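Local structure of oxidoreductase protein (Agrobacterium radiobacter, 5UI9) at residues L184-F189 with T244-D249; A138-G143 with F189-V194. The protein probably acts as an NAD-dependent oxidoreductase of the GFO/IDH/MocA family and binds NAD+ together with (2S)-2,3-dihydroxy-2-methylpropanoic acid. All coordinates share one frame; numbering follows the deposited sequence.

Both contacts lie in the C-terminal domain, where helices pack against a mixed sheet. They are about 9 Å apart, centre to centre, on the same side of the chain's centre. Helix 175-191 serves both, and Phe189 belongs to both. In contact 1 this helix meets strand 245-250; in contact 2 its last turn meets the end of helix 131-141. Along the chain the segments alternate: 138-143, 184-189, 189-194, 244-249. The contacts also touch directly. Arg188 NH2 forms a salt bridge with Asp193 OD1 at 2.8 Å, and Ile248 CD1 packs on Ile190 CG2 at 3.8 Å. Helix 175-191 therefore packs on both the sheet and helix 131-141.

Contact 1. Residues L184-F189 with T244-D249; sequences LDIARF and TLIDID
Ile186 meets Thr244 and Ile246 through branched side chains, and none of the three carries a flat group. The flat group beside this junction is Phe153, from strand 148-156, whose side chain touches both isoleucines. The Asp185 carboxylate and the Arg188 guanidinium lie on the helix away from the strand, joined by a long salt bridge of 3.8 Å from Arg188 NH1 to Asp185 OD1. Asp185 also pairs with Arg128.

Two branches of Ile186 do the touching. Its CG2 sits 3.9 Å from Ile246 CD1. Its CG1 arm lies beside the backbone N (chi1 -67°) and is extended at chi2 (166°), which carries CD1 toward Thr244. There the two side chains meet tip to tip, with Ile186 CD1 4.1 Å from Thr244 OG1. Ile246 is extended as well (chi2 176°) and delivers CD1 to the helix. Ile133 of helix 131-141 touches both isoleucines.

Thr244 lies about 9 Å, by its side chain, from the bound dihydroxymethylpropanoic acid. All three touching residues are buried. The contact is van der Waals packing, a methyl on a methyl and a methyl near a hydroxyl. With no polar bond between the two segments, it probably depends on fit more than on direction.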
loop_
_atom_site.group_PDB
_atom_site.type_symbol
_atom_site.label_atom_id
_atom_site.label_comp_id
_atom_site.label_asym_id
_atom_site.label_seq_id
_atom_site.Cartn_x
_atom_site.Cartn_y
_atom_site.Cartn_z
ATOM N N LEU A 184 -10.710 -4.215 6.977
ATOM C CA LEU A 184 -10.028 -5.181 7.843
ATOM C C LEU A 184 -10.714 -6.549 7.848
ATOM O O LEU A 184 -10.042 -7.585 7.900
ATOM C CB LEU A 184 -9.943 -4.643 9.278
ATOM C CG LEU A 184 -9.012 -3.441 9.470
ATOM C CD1 LEU A 184 -9.294 -2.752 10.798
ATOM C CD2 LEU A 184 -7.551 -3.865 9.372
ATOM N N ASP A 185 -12.044 -6.549 7.797
ATOM C CA ASP A 185 -12.801 -7.798 7.696
ATOM C C ASP A 185 -12.500 -8.494 6.373
ATOM O O ASP A 185 -12.353 -9.719 6.342
ATOM C CB ASP A 185 -14.310 -7.562 7.803
ATOM C CG ASP A 185 -15.084 -8.860 7.944
ATOM O OD1 ASP A 185 -15.049 -9.445 9.047
ATOM O OD2 ASP A 185 -15.690 -9.316 6.945
ATOM N N ILE A 186 -12.410 -7.711 5.291
ATOM C CA ILE A 186 -12.065 -8.271 3.982
ATOM C C ILE A 186 -10.656 -8.871 4.030
ATOM O O ILE A 186 -10.443 -9.967 3.535
ATOM C CB ILE A 186 -12.203 -7.243 2.832
ATOM C CG1 ILE A 186 -13.675 -6.855 2.635
ATOM C CG2 ILE A 186 -11.652 -7.816 1.524
ATOM C CD1 ILE A 186 -13.904 -5.624 1.784
ATOM N N ALA A 187 -9.709 -8.163 4.635
ATOM C CA ALA A 187 -8.336 -8.669 4.757
ATOM C C ALA A 187 -8.310 -10.041 5.445
ATOM O O ALA A 187 -7.632 -10.954 4.981
ATOM C CB ALA A 187 -7.461 -7.674 5.507
ATOM N N ARG A 188 -9.079 -10.183 6.525
ATOM C CA ARG A 188 -9.239 -11.480 7.226
ATOM C C ARG A 188 -9.898 -12.542 6.363
ATOM O O ARG A 188 -9.438 -13.680 6.301
ATOM C CB ARG A 188 -10.107 -11.324 8.472
ATOM C CG ARG A 188 -9.420 -10.695 9.660
ATOM C CD ARG A 188 -10.288 -10.819 10.904
ATOM N NE ARG A 188 -10.642 -12.216 11.187
ATOM C CZ ARG A 188 -11.869 -12.748 11.181
ATOM N NH1 ARG A 188 -12.969 -12.024 10.953
ATOM N NH2 ARG A 188 -11.997 -14.044 11.433
ATOM N N PHE A 189 -11.001 -12.157 5.730
ATOM C CA PHE A 189 -11.771 -13.035 4.850
ATOM C C PHE A 189 -10.894 -13.636 3.748
ATOM O O PHE A 189 -10.970 -14.827 3.477
ATOM C CB PHE A 189 -12.943 -12.238 4.258
ATOM C CG PHE A 189 -13.842 -13.026 3.348
ATOM C CD1 PHE A 189 -14.482 -14.182 3.801
ATOM C CD2 PHE A 189 -14.087 -12.592 2.049
ATOM C CE1 PHE A 189 -15.327 -14.896 2.960
ATOM C CE2 PHE A 189 -14.931 -13.299 1.205
ATOM C CZ PHE A 189 -15.561 -14.454 1.666
ATOM N N THR A 244 -13.845 -1.334 -3.036
ATOM C CA THR A 244 -12.576 -1.687 -2.417
ATOM C C THR A 244 -11.677 -2.328 -3.486
ATOM O O THR A 244 -12.056 -3.335 -4.098
ATOM C CB THR A 244 -12.786 -2.674 -1.248
ATOM O OG1 THR A 244 -13.660 -2.093 -0.266
ATOM C CG2 THR A 244 -11.446 -3.040 -0.592
ATOM N N LEU A 245 -10.497 -1.742 -3.707
ATOM C CA LEU A 245 -9.539 -2.243 -4.687
ATOM C C LEU A 245 -8.595 -3.230 -4.006
ATOM O O LEU A 245 -8.165 -3.005 -2.879
ATOM C CB LEU A 245 -8.758 -1.080 -5.323
ATOM C CG LEU A 245 -9.641 0.070 -5.828
ATOM C CD1 LEU A 245 -8.804 1.115 -6.556
ATOM C CD2 LEU A 245 -10.772 -0.439 -6.720
ATOM N N ILE A 246 -8.283 -4.326 -4.686
ATOM C CA ILE A 246 -7.563 -5.432 -4.060
ATOM C C ILE A 246 -6.458 -5.969 -4.965
ATOM O O ILE A 246 -6.704 -6.305 -6.127
ATOM C CB ILE A 246 -8.524 -6.572 -3.636
ATOM C CG1 ILE A 246 -9.526 -6.052 -2.591
ATOM C CG2 ILE A 246 -7.735 -7.752 -3.065
ATOM C CD1 ILE A 246 -10.584 -7.042 -2.175
ATOM N N ASP A 247 -5.242 -6.018 -4.417
ATOM C CA ASP A 247 -4.106 -6.688 -5.045
ATOM C C ASP A 247 -3.753 -7.876 -4.170
ATOM O O ASP A 247 -3.686 -7.729 -2.956
ATOM C CB ASP A 247 -2.882 -5.766 -5.126
ATOM C CG ASP A 247 -3.146 -4.469 -5.888
ATOM O OD1 ASP A 247 -4.234 -4.289 -6.474
ATOM O OD2 ASP A 247 -2.242 -3.616 -5.885
ATOM N N ILE A 248 -3.550 -9.043 -4.779
ATOM C CA ILE A 248 -2.997 -10.205 -4.090
ATOM C C ILE A 248 -1.872 -10.784 -4.934
ATOM O O ILE A 248 -2.054 -10.991 -6.135
ATOM C CB ILE A 248 -4.047 -11.325 -3.878
ATOM C CG1 ILE A 248 -5.352 -10.790 -3.260
ATOM C CG2 ILE A 248 -3.467 -12.451 -3.019
ATOM C CD1 ILE A 248 -5.242 -10.368 -1.812
ATOM N N ASP A 249 -0.726 -11.058 -4.308
ATOM C CA ASP A 249 0.367 -11.782 -4.953
ATOM C C ASP A 249 0.484 -13.172 -4.337
ATOM O O ASP A 249 0.489 -13.318 -3.108
ATOM C CB ASP A 249 1.694 -11.039 -4.784
ATOM C CG ASP A 249 1.757 -9.729 -5.561
ATOM O OD1 ASP A 249 0.760 -9.350 -6.223
ATOM O OD2 ASP A 249 2.833 -9.080 -5.507
#

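Contact 2. Residues A138-G143 with F189-V194; sequences AVLESG and FILGDV
Leu140 pushes one methyl, CD2, against the last turn of helix 175-191, and this is the tight part of the contact. CD2 lies 3.6 Å from Ile190 CG2. It also rests 3.5 Å from the backbone O of Ile190, a van der Waals approach. A looser touch, 4.3 Å, joins Leu140 CD2 to Leu191 CD2. Leu140 holds CG anti to its backbone N (chi1 -176°), which points the side chain at helix 175-191. The side chains of Leu140 and Ile190 cross obliquely. Ile190 answers with its short branch: CG2 is the methyl that faces Leu140. Pro148 of strand 148-156 touches both Leu140 and Leu191, and Ile145 also lies on Leu140.

The other side is open. Glu141, Ser142 and Gly143 are exposed and make no contact with 189-194. A Schellman motif closes this end of helix 131-141, and Gly143 N bonds to Leu140 O at 3.3 Å. The positive phi of Gly143 (91°) suits glycine. Ser142 OG donates to Val139 O at 2.6 Å, tilted 25° from the carbonyl plane, and thus adds a side-chain bond to the final turn. Gly192 likewise leaves its helix with positive phi.

Lys137, about one turn before Leu140 on helix 131-141, bonds through NZ to Phe189 O and makes a cation-pi contact with the Phe189 ring. Side chain to side chain, the two segments meet by apolar touches; the one polar atom met is Ile190 O. Leu140 thus joins the two helix ends through one methyl, while the bonds that finish helix 131-141 lie on its exposed side, away from the apolar touch.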
loop_
_atom_site.group_PDB
_atom_site.type_symbol
_atom_site.label_atom_id
_atom_site.label_comp_id
_atom_site.label_asym_id
_atom_site.label_seq_id
_atom_site.Cartn_x
_atom_site.Cartn_y
_atom_site.Cartn_z
ATOM N N ALA A 138 -13.174 -16.637 -4.252
ATOM C CA ALA A 138 -13.356 -17.847 -5.061
ATOM C C ALA A 138 -12.136 -18.144 -5.925
ATOM O O ALA A 138 -11.722 -19.291 -6.024
ATOM C CB ALA A 138 -14.609 -17.749 -5.923
ATOM N N VAL A 139 -11.549 -17.110 -6.527
ATOM C CA VAL A 139 -10.318 -17.275 -7.309
ATOM C C VAL A 139 -9.171 -17.819 -6.442
ATOM O O VAL A 139 -8.479 -18.746 -6.844
ATOM C CB VAL A 139 -9.871 -15.950 -7.989
ATOM C CG1 VAL A 139 -8.483 -16.096 -8.608
ATOM C CG2 VAL A 139 -10.871 -15.517 -9.057
ATOM N N LEU A 140 -8.973 -17.228 -5.269
ATOM C CA LEU A 140 -7.853 -17.589 -4.404
ATOM C C LEU A 140 -8.011 -19.001 -3.832
ATOM O O LEU A 140 -7.042 -19.767 -3.791
ATOM C CB LEU A 140 -7.710 -16.559 -3.281
ATOM C CG LEU A 140 -6.534 -16.690 -2.311
ATOM C CD1 LEU A 140 -5.197 -16.656 -3.030
ATOM C CD2 LEU A 140 -6.611 -15.568 -1.292
ATOM N N GLU A 141 -9.235 -19.336 -3.411
ATOM C CA GLU A 141 -9.571 -20.689 -2.936
ATOM C C GLU A 141 -9.385 -21.763 -4.020
ATOM O O GLU A 141 -9.025 -22.899 -3.708
ATOM C CB GLU A 141 -11.014 -20.737 -2.405
ATOM C CG GLU A 141 -11.278 -19.903 -1.150
ATOM C CD GLU A 141 -11.699 -20.727 0.063
ATOM O OE1 GLU A 141 -12.889 -20.644 0.454
ATOM O OE2 GLU A 141 -10.848 -21.452 0.627
ATOM N N SER A 142 -9.620 -21.408 -5.284
ATOM C CA SER A 142 -9.431 -22.347 -6.410
ATOM C C SER A 142 -7.981 -22.824 -6.617
ATOM O O SER A 142 -7.765 -23.844 -7.269
ATOM C CB SER A 142 -9.948 -21.750 -7.733
ATOM O OG SER A 142 -9.011 -20.852 -8.310
ATOM N N GLY A 143 -7.006 -22.081 -6.086
ATOM C CA GLY A 143 -5.588 -22.397 -6.256
ATOM C C GLY A 143 -4.955 -21.736 -7.470
ATOM O O GLY A 143 -3.775 -21.954 -7.735
ATOM N N PHE A 189 -11.001 -12.157 5.730
ATOM C CA PHE A 189 -11.771 -13.035 4.850
ATOM C C PHE A 189 -10.894 -13.636 3.748
ATOM O O PHE A 189 -10.970 -14.827 3.477
ATOM C CB PHE A 189 -12.943 -12.238 4.258
ATOM C CG PHE A 189 -13.842 -13.026 3.348
ATOM C CD1 PHE A 189 -14.482 -14.182 3.801
ATOM C CD2 PHE A 189 -14.087 -12.592 2.049
ATOM C CE1 PHE A 189 -15.327 -14.896 2.960
ATOM C CE2 PHE A 189 -14.931 -13.299 1.205
ATOM C CZ PHE A 189 -15.561 -14.454 1.666
ATOM N N ILE A 190 -10.047 -12.803 3.136
ATOM C CA ILE A 190 -9.175 -13.228 2.040
ATOM C C ILE A 190 -7.891 -13.924 2.515
ATOM O O ILE A 190 -7.557 -14.989 2.004
ATOM C CB ILE A 190 -8.816 -12.031 1.116
ATOM C CG1 ILE A 190 -10.093 -11.382 0.543
ATOM C CG2 ILE A 190 -7.889 -12.461 -0.012
ATOM C CD1 ILE A 190 -11.104 -12.353 -0.043
ATOM N N LEU A 191 -7.164 -13.320 3.457
ATOM C CA LEU A 191 -5.828 -13.822 3.857
ATOM C C LEU A 191 -5.749 -14.416 5.267
ATOM O O LEU A 191 -4.650 -14.725 5.741
ATOM C CB LEU A 191 -4.787 -12.707 3.711
ATOM C CG LEU A 191 -4.575 -12.154 2.304
ATOM C CD1 LEU A 191 -3.562 -11.022 2.349
ATOM C CD2 LEU A 191 -4.119 -13.239 1.341
ATOM N N GLY A 192 -6.899 -14.605 5.919
ATOM C CA GLY A 192 -6.951 -15.203 7.255
ATOM C C GLY A 192 -6.630 -14.258 8.402
ATOM O O GLY A 192 -6.237 -13.093 8.200
ATOM N N ASP A 193 -6.766 -14.793 9.615
ATOM C CA ASP A 193 -6.634 -14.020 10.855
ATOM C C ASP A 193 -5.229 -13.437 11.011
ATOM O O ASP A 193 -4.258 -13.958 10.445
ATOM C CB ASP A 193 -6.985 -14.874 12.088
ATOM C CG ASP A 193 -8.427 -15.398 12.069
ATOM O OD1 ASP A 193 -9.306 -14.761 11.447
ATOM O OD2 ASP A 193 -8.676 -16.454 12.688
ATOM N N VAL A 194 -5.153 -12.369 11.802
ATOM C CA VAL A 194 -3.979 -11.509 11.900
ATOM C C VAL A 194 -3.277 -11.737 13.234
ATOM O O VAL A 194 -3.936 -11.857 14.272
ATOM C CB VAL A 194 -4.402 -10.022 11.769
ATOM C CG1 VAL A 194 -3.238 -9.068 12.035
ATOM C CG2 VAL A 194 -5.012 -9.763 10.394
#